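Long-range contact in hydrogenase maturation factor (Thermoanaerobacter tengcongensis, PDB 3VTH), which probably carbamoylates the C-terminal cysteine of HypE, using carbamoyl phosphate and ATP, during maturation of [NiFe]-hydrogenases: residues D203-G215 with I313-I325. Sequence-based numbering, arbitrary orientation.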
ATOM      1  N   ASP A 203     -33.190  -7.504  11.498  1.00 43.04           N
ATOM      2  CA  ASP A 203     -32.129  -8.196  10.769  1.00 42.25           C
ATOM      3  C   ASP A 203     -30.755  -7.606  11.138  1.00 40.19           C
ATOM      4  O   ASP A 203     -30.677  -6.459  11.584  1.00 39.37           O
ATOM      5  CB  ASP A 203     -32.426  -8.300   9.257  1.00 43.60           C
ATOM      6  CG  ASP A 203     -32.087  -7.028   8.454  1.00 46.27           C
ATOM      7  OD1 ASP A 203     -31.071  -6.347   8.709  1.00 48.41           O
ATOM      8  OD2 ASP A 203     -32.846  -6.742   7.498  1.00 51.61           O
ATOM      9  N   GLU A 204     -29.696  -8.405  10.995  1.00 38.40           N
ATOM     10  CA  GLU A 204     -28.357  -8.051  11.513  1.00 37.18           C
ATOM     11  C   GLU A 204     -27.848  -6.676  11.084  1.00 36.58           C
ATOM     12  O   GLU A 204     -27.336  -5.919  11.911  1.00 36.33           O
ATOM     13  CB  GLU A 204     -27.313  -9.127  11.168  1.00 36.30           C
ATOM     14  CG  GLU A 204     -27.466 -10.449  11.932  1.00 37.04           C
ATOM     15  CD  GLU A 204     -28.560 -11.360  11.370  1.00 40.44           C
ATOM     16  OE1 GLU A 204     -29.181 -11.011  10.337  1.00 40.72           O
ATOM     17  OE2 GLU A 204     -28.798 -12.437  11.970  1.00 40.06           O
ATOM     18  N   ILE A 205     -27.979  -6.352   9.797  1.00 36.30           N
ATOM     19  CA  ILE A 205     -27.542  -5.046   9.284  1.00 35.72           C
ATOM     20  C   ILE A 205     -28.293  -3.879   9.949  1.00 36.56           C
ATOM     21  O   ILE A 205     -27.692  -2.853  10.277  1.00 35.71           O
ATOM     22  CB  ILE A 205     -27.687  -4.935   7.749  1.00 35.82           C
ATOM     23  CG1 ILE A 205     -26.857  -6.011   7.028  1.00 35.83           C
ATOM     24  CG2 ILE A 205     -27.266  -3.530   7.261  1.00 35.79           C
ATOM     25  CD1 ILE A 205     -25.325  -5.905   7.204  1.00 35.17           C
ATOM     26  N   LYS A 206     -29.601  -4.043  10.131  1.00 37.49           N
ATOM     27  CA  LYS A 206     -30.416  -3.044  10.818  1.00 39.55           C
ATOM     28  C   LYS A 206     -30.002  -2.886  12.285  1.00 39.06           C
ATOM     29  O   LYS A 206     -30.053  -1.792  12.823  1.00 39.53           O
ATOM     30  CB  LYS A 206     -31.902  -3.406  10.721  1.00 41.06           C
ATOM     31  CG  LYS A 206     -32.847  -2.212  10.759  1.00 46.30           C
ATOM     32  CD  LYS A 206     -34.163  -2.515   9.992  1.00 51.11           C
ATOM     33  CE  LYS A 206     -33.844  -2.898   8.521  1.00 53.34           C
ATOM     34  NZ  LYS A 206     -35.017  -3.407   7.757  1.00 55.41           N
ATOM     35  N   CYS A 207     -29.601  -3.983  12.928  1.00 38.44           N
ATOM     36  CA  CYS A 207     -29.093  -3.906  14.300  1.00 38.51           C
ATOM     37  C   CYS A 207     -27.828  -3.025  14.374  1.00 36.92           C
ATOM     38  O   CYS A 207     -27.653  -2.239  15.318  1.00 36.06           O
ATOM     39  CB  CYS A 207     -28.821  -5.309  14.855  1.00 39.15           C
ATOM     40  SG  CYS A 207     -30.280  -6.411  14.951  1.00 43.67           S
ATOM     41  N   VAL A 208     -26.968  -3.175  13.367  1.00 34.07           N
ATOM     42  CA  VAL A 208     -25.743  -2.378  13.225  1.00 32.72           C
ATOM     43  C   VAL A 208     -26.069  -0.904  13.003  1.00 32.75           C
ATOM     44  O   VAL A 208     -25.527  -0.038  13.700  1.00 31.48           O
ATOM     45  CB  VAL A 208     -24.844  -2.927  12.094  1.00 30.76           C
ATOM     46  CG1 VAL A 208     -23.680  -1.965  11.766  1.00 30.67           C
ATOM     47  CG2 VAL A 208     -24.311  -4.288  12.486  1.00 30.44           C
ATOM     48  N   ALA A 209     -26.980  -0.640  12.061  1.00 33.29           N
ATOM     49  CA  ALA A 209     -27.435   0.725  11.766  1.00 34.61           C
ATOM     50  C   ALA A 209     -27.958   1.439  13.006  1.00 36.34           C
ATOM     51  O   ALA A 209     -27.626   2.604  13.236  1.00 36.79           O
ATOM     52  CB  ALA A 209     -28.489   0.722  10.677  1.00 35.11           C
ATOM     53  N   LYS A 210     -28.762   0.738  13.803  1.00 37.41           N
ATOM     54  CA  LYS A 210     -29.308   1.324  15.030  1.00 39.22           C
ATOM     55  C   LYS A 210     -28.206   1.669  16.032  1.00 38.15           C
ATOM     56  O   LYS A 210     -28.191   2.773  16.582  1.00 38.33           O
ATOM     57  CB  LYS A 210     -30.388   0.427  15.651  1.00 40.74           C
ATOM     58  CG  LYS A 210     -31.607   0.273  14.738  1.00 44.45           C
ATOM     59  CD  LYS A 210     -32.927   0.135  15.481  1.00 50.32           C
ATOM     60  CE  LYS A 210     -34.080   0.030  14.472  1.00 52.90           C
ATOM     61  NZ  LYS A 210     -35.426   0.046  15.126  1.00 56.10           N
ATOM     62  N   ALA A 211     -27.272   0.744  16.253  1.00 36.51           N
ATOM     63  CA  ALA A 211     -26.130   1.026  17.132  1.00 36.21           C
ATOM     64  C   ALA A 211     -25.345   2.272  16.675  1.00 36.07           C
ATOM     65  O   ALA A 211     -25.056   3.166  17.486  1.00 36.76           O
ATOM     66  CB  ALA A 211     -25.223  -0.182  17.237  1.00 34.97           C
ATOM     67  N   LEU A 212     -25.039   2.342  15.381  1.00 34.28           N
ATOM     68  CA  LEU A 212     -24.366   3.504  14.804  1.00 35.04           C
ATOM     69  C   LEU A 212     -25.152   4.813  14.985  1.00 36.64           C
ATOM     70  O   LEU A 212     -24.571   5.842  15.286  1.00 37.22           O
ATOM     71  CB  LEU A 212     -24.054   3.282  13.323  1.00 33.22           C
ATOM     72  CG  LEU A 212     -23.024   2.216  12.938  1.00 32.29           C
ATOM     73  CD1 LEU A 212     -23.092   1.993  11.422  1.00 29.78           C
ATOM     74  CD2 LEU A 212     -21.584   2.606  13.381  1.00 29.92           C
ATOM     75  N   LYS A 213     -26.466   4.767  14.795  1.00 38.36           N
ATOM     76  CA  LYS A 213     -27.303   5.954  14.986  1.00 40.76           C
ATOM     77  C   LYS A 213     -27.346   6.390  16.444  1.00 41.88           C
ATOM     78  O   LYS A 213     -27.502   7.581  16.744  1.00 43.14           O
ATOM     79  CB  LYS A 213     -28.722   5.695  14.489  1.00 42.26           C
ATOM     80  CG  LYS A 213     -28.823   5.614  12.983  1.00 43.80           C
ATOM     81  CD  LYS A 213     -30.268   5.401  12.563  1.00 48.98           C
ATOM     82  CE  LYS A 213     -30.310   4.599  11.272  1.00 49.08           C
ATOM     83  NZ  LYS A 213     -31.705   4.518  10.763  1.00 53.82           N
ATOM     84  N   GLU A 214     -27.213   5.427  17.349  1.00 41.45           N
ATOM     85  CA  GLU A 214     -27.194   5.725  18.781  1.00 43.26           C
ATOM     86  C   GLU A 214     -25.831   6.259  19.235  1.00 42.16           C
ATOM     87  O   GLU A 214     -25.657   6.612  20.400  1.00 42.33           O
ATOM     88  CB  GLU A 214     -27.590   4.488  19.590  1.00 43.85           C
ATOM     89  CG  GLU A 214     -29.088   4.182  19.552  1.00 48.75           C
ATOM     90  CD  GLU A 214     -29.426   2.789  20.075  1.00 53.74           C
ATOM     91  OE1 GLU A 214     -30.631   2.474  20.218  1.00 56.96           O
ATOM     92  OE2 GLU A 214     -28.488   1.999  20.336  1.00 55.21           O
ATOM     93  N   GLY A 215     -24.872   6.302  18.308  1.00 40.12           N
ATOM     94  CA  GLY A 215     -23.549   6.861  18.582  1.00 39.35           C
ATOM     95  C   GLY A 215     -22.578   5.842  19.147  1.00 38.57           C
ATOM     96  O   GLY A 215     -21.611   6.206  19.815  1.00 38.45           O
ATOM     97  N   ILE A 313     -22.175  -6.125   2.459  1.00 27.03           N
ATOM     98  CA  ILE A 313     -22.656  -5.590   3.739  1.00 28.15           C
ATOM     99  C   ILE A 313     -22.638  -4.052   3.807  1.00 28.05           C
ATOM    100  O   ILE A 313     -23.458  -3.456   4.507  1.00 29.07           O
ATOM    101  CB  ILE A 313     -21.915  -6.175   4.969  1.00 27.83           C
ATOM    102  CG1 ILE A 313     -20.392  -5.997   4.841  1.00 29.32           C
ATOM    103  CG2 ILE A 313     -22.300  -7.662   5.167  1.00 28.47           C
ATOM    104  CD1 ILE A 313     -19.642  -6.045   6.188  1.00 30.87           C
ATOM    105  N   HIS A 314     -21.689  -3.420   3.106  1.00 27.35           N
ATOM    106  CA  HIS A 314     -21.584  -1.950   3.136  1.00 27.15           C
ATOM    107  C   HIS A 314     -22.732  -1.321   2.375  1.00 27.77           C
ATOM    108  O   HIS A 314     -23.316  -0.336   2.835  1.00 28.55           O
ATOM    109  CB  HIS A 314     -20.266  -1.440   2.535  1.00 26.35           C
ATOM    110  CG  HIS A 314     -19.043  -2.071   3.115  1.00 26.27           C
ATOM    111  ND1 HIS A 314     -18.819  -2.164   4.472  1.00 28.02           N
ATOM    112  CD2 HIS A 314     -17.958  -2.611   2.517  1.00 23.86           C
ATOM    113  CE1 HIS A 314     -17.661  -2.761   4.686  1.00 24.62           C
ATOM    114  NE2 HIS A 314     -17.119  -3.040   3.517  1.00 26.48           N
ATOM    115  N   TYR A 315     -23.051  -1.879   1.207  1.00 27.62           N
ATOM    116  CA  TYR A 315     -24.191  -1.390   0.430  1.00 29.04           C
ATOM    117  C   TYR A 315     -25.492  -1.554   1.190  1.00 30.18           C
ATOM    118  O   TYR A 315     -26.369  -0.681   1.136  1.00 31.67           O
ATOM    119  CB  TYR A 315     -24.290  -2.104  -0.919  1.00 29.02           C
ATOM    120  CG  TYR A 315     -23.170  -1.770  -1.876  1.00 28.69           C
ATOM    121  CD1 TYR A 315     -23.240  -0.648  -2.695  1.00 29.91           C
ATOM    122  CD2 TYR A 315     -22.043  -2.597  -1.976  1.00 27.92           C
ATOM    123  CE1 TYR A 315     -22.195  -0.342  -3.601  1.00 30.24           C
ATOM    124  CE2 TYR A 315     -21.011  -2.304  -2.861  1.00 29.29           C
ATOM    125  CZ  TYR A 315     -21.104  -1.183  -3.675  1.00 29.75           C
ATOM    126  OH  TYR A 315     -20.086  -0.917  -4.546  1.00 31.40           O
ATOM    127  N   LEU A 316     -25.629  -2.681   1.887  1.00 29.91           N
ATOM    128  CA  LEU A 316     -26.803  -2.922   2.725  1.00 31.00           C
ATOM    129  C   LEU A 316     -26.890  -1.907   3.876  1.00 31.71           C
ATOM    130  O   LEU A 316     -27.947  -1.325   4.138  1.00 32.50           O
ATOM    131  CB  LEU A 316     -26.792  -4.355   3.257  1.00 30.99           C
ATOM    132  CG  LEU A 316     -26.992  -5.476   2.218  1.00 30.98           C
ATOM    133  CD1 LEU A 316     -26.781  -6.853   2.849  1.00 31.10           C
ATOM    134  CD2 LEU A 316     -28.345  -5.388   1.541  1.00 30.87           C
ATOM    135  N   LEU A 317     -25.768  -1.696   4.553  1.00 31.24           N
ATOM    136  CA  LEU A 317     -25.717  -0.737   5.661  1.00 32.12           C
ATOM    137  C   LEU A 317     -26.066   0.677   5.189  1.00 33.70           C
ATOM    138  O   LEU A 317     -26.806   1.392   5.868  1.00 34.52           O
ATOM    139  CB  LEU A 317     -24.336  -0.763   6.339  1.00 30.40           C
ATOM    140  CG  LEU A 317     -24.143   0.127   7.590  1.00 31.27           C
ATOM    141  CD1 LEU A 317     -25.238  -0.162   8.673  1.00 30.42           C
ATOM    142  CD2 LEU A 317     -22.731  -0.032   8.163  1.00 27.69           C
ATOM    143  N   MET A 318     -25.538   1.058   4.022  1.00 34.48           N
ATOM    144  CA  MET A 318     -25.764   2.379   3.432  1.00 36.87           C
ATOM    145  C   MET A 318     -27.230   2.714   3.144  1.00 39.03           C
ATOM    146  O   MET A 318     -27.622   3.878   3.231  1.00 39.79           O
ATOM    147  CB  MET A 318     -24.904   2.580   2.169  1.00 36.73           C
ATOM    148  CG  MET A 318     -23.399   2.774   2.439  1.00 37.08           C
ATOM    149  SD  MET A 318     -23.134   4.226   3.486  1.00 44.92           S
ATOM    150  CE  MET A 318     -21.352   4.255   3.632  1.00 42.07           C
ATOM    151  N   GLU A 319     -28.043   1.714   2.808  1.00 40.16           N
ATOM    152  CA  GLU A 319     -29.486   1.964   2.697  1.00 43.23           C
ATOM    153  C   GLU A 319     -30.166   2.207   4.066  1.00 43.59           C
ATOM    154  O   GLU A 319     -31.286   2.735   4.119  1.00 44.80           O
ATOM    155  CB  GLU A 319     -30.224   0.896   1.850  1.00 44.15           C
ATOM    156  CG  GLU A 319     -29.481  -0.418   1.657  1.00 47.38           C
ATOM    157  CD  GLU A 319     -30.054  -1.319   0.557  1.00 50.79           C
ATOM    158  OE1 GLU A 319     -29.261  -1.809  -0.288  1.00 53.40           O
ATOM    159  OE2 GLU A 319     -31.276  -1.554   0.542  1.00 53.31           O
ATOM    160  N   GLU A 320     -29.488   1.856   5.162  1.00 42.21           N
ATOM    161  CA  GLU A 320     -30.078   2.013   6.507  1.00 43.02           C
ATOM    162  C   GLU A 320     -29.652   3.284   7.239  1.00 42.69           C
ATOM    163  O   GLU A 320     -30.391   3.772   8.095  1.00 43.68           O
ATOM    164  CB  GLU A 320     -29.819   0.787   7.398  1.00 42.71           C
ATOM    165  CG  GLU A 320     -30.362  -0.547   6.874  1.00 44.46           C
ATOM    166  CD  GLU A 320     -31.858  -0.529   6.566  1.00 49.47           C
ATOM    167  OE1 GLU A 320     -32.642   0.051   7.352  1.00 51.10           O
ATOM    168  OE2 GLU A 320     -32.255  -1.120   5.536  1.00 52.97           O
ATOM    169  N   ILE A 321     -28.478   3.825   6.894  1.00 40.59           N
ATOM    170  CA  ILE A 321     -27.962   5.036   7.537  1.00 40.35           C
ATOM    171  C   ILE A 321     -27.927   6.236   6.563  1.00 41.46           C
ATOM    172  O   ILE A 321     -27.887   6.043   5.347  1.00 40.76           O
ATOM    173  CB  ILE A 321     -26.551   4.787   8.149  1.00 38.73           C
ATOM    174  CG1 ILE A 321     -25.541   4.379   7.064  1.00 35.60           C
ATOM    175  CG2 ILE A 321     -26.611   3.712   9.237  1.00 38.18           C
ATOM    176  CD1 ILE A 321     -24.101   4.248   7.554  1.00 33.24           C
ATOM    177  N   ASP A 322     -27.950   7.464   7.089  1.00 42.52           N
ATOM    178  CA  ASP A 322     -27.775   8.660   6.243  1.00 43.95           C
ATOM    179  C   ASP A 322     -26.551   9.512   6.639  1.00 42.72           C
ATOM    180  O   ASP A 322     -26.629  10.749   6.711  1.00 44.03           O
ATOM    181  CB  ASP A 322     -29.046   9.525   6.218  1.00 46.84           C
ATOM    182  CG  ASP A 322     -29.452  10.023   7.600  1.00 51.26           C
ATOM    183  OD1 ASP A 322     -28.657   9.872   8.558  1.00 55.81           O
ATOM    184  OD2 ASP A 322     -30.564  10.575   7.735  1.00 56.05           O
ATOM    185  N   PHE A 323     -25.438   8.847   6.914  1.00 39.54           N
ATOM    186  CA  PHE A 323     -24.217   9.530   7.336  1.00 38.12           C
ATOM    187  C   PHE A 323     -23.025   8.684   6.948  1.00 35.93           C
ATOM    188  O   PHE A 323     -23.131   7.455   6.928  1.00 35.84           O
ATOM    189  CB  PHE A 323     -24.215   9.849   8.860  1.00 38.66           C
ATOM    190  CG  PHE A 323     -24.631   8.689   9.746  1.00 38.41           C
ATOM    191  CD1 PHE A 323     -23.756   7.619  10.000  1.00 37.05           C
ATOM    192  CD2 PHE A 323     -25.902   8.664  10.321  1.00 39.39           C
ATOM    193  CE1 PHE A 323     -24.147   6.541  10.816  1.00 36.56           C
ATOM    194  CE2 PHE A 323     -26.303   7.608  11.144  1.00 39.41           C
ATOM    195  CZ  PHE A 323     -25.426   6.539  11.391  1.00 37.72           C
ATOM    196  N   PRO A 324     -21.888   9.332   6.620  1.00 34.52           N
ATOM    197  CA  PRO A 324     -20.674   8.564   6.370  1.00 32.54           C
ATOM    198  C   PRO A 324     -20.140   7.990   7.676  1.00 31.62           C
ATOM    199  O   PRO A 324     -20.500   8.469   8.762  1.00 32.25           O
ATOM    200  CB  PRO A 324     -19.692   9.602   5.811  1.00 32.06           C
ATOM    201  CG  PRO A 324     -20.414  10.930   5.793  1.00 34.35           C
ATOM    202  CD  PRO A 324     -21.661  10.792   6.580  1.00 34.95           C
ATOM    203  N   ILE A 325     -19.288   6.976   7.583  1.00 29.63           N
ATOM    204  CA  ILE A 325     -18.772   6.342   8.793  1.00 29.31           C
ATOM    205  C   ILE A 325     -17.254   6.204   8.798  1.00 28.37           C
ATOM    206  O   ILE A 325     -16.657   5.889   7.781  1.00 27.73           O
ATOM    207  CB  ILE A 325     -19.396   4.944   9.009  1.00 28.79           C
ATOM    208  CG1 ILE A 325     -19.170   4.066   7.761  1.00 28.17           C
ATOM    209  CG2 ILE A 325     -20.899   5.071   9.369  1.00 30.37           C
ATOM    210  CD1 ILE A 325     -19.644   2.610   7.886  1.00 30.12           C
TER
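Ile-205 sits as a knob in a hole made by Ile-313, Leu-316, Leu-317 and Glu-320, locking helix 204-213 onto helix 313-320 in the YrdC-like (Sua5/YciO/YrdC) part of HypF. The two axes come within 9.2 Å and cross at -56°, and both helices also touch the end strand 193-196 of the large mixed sheet. The branches of Ile-205 divide the work. CG2, anti to the backbone N, presses against the other helix's backbone, 3.6 Å from Leu-317 CA, while CD1 at the end of the longer branch reaches Ile-313 CG2. Cutting this residue back to alanine is likely to open a gap over Leu-317 and to leave Ile-313 and Leu-316 without their partner on helix 204-213.

The reverse knob is Leu-317. Its CG is turned anti to its own N (chi1 -176°), sending the two methyls in among Ile-205, Val-208, Ala-209 and Leu-212. Leu-212 ties this packing to the chain beyond the second helix: its CD1 meets Leu-317 CD2 at 3.9 Å and lies near Ile-325 CG2, while its CB rests 4.0 Å from Phe-323 CZ.

Glu-320 packs through its aliphatic part, with its CB 3.5 Å from Ala-209 CB. Its carboxylate lies along the Lys-206 chain, OE1 3.4 Å from Lys-206 CE; the Lys-206 ammonium is nearby but beyond a salt bridge, so the attraction is probably loose. Lys-206 N is itself gripped by the N-cap Asp-203 OD1.

Past the helix, Phe-323 lies under the last turn of 204-213, its ring edge meeting Lys-213 CG in plane. From there Lys-213 runs on to Glu-320, where NZ donates to the backbone O at 3.1 Å, almost straight onto the carbonyl (C=O...N angle 163°).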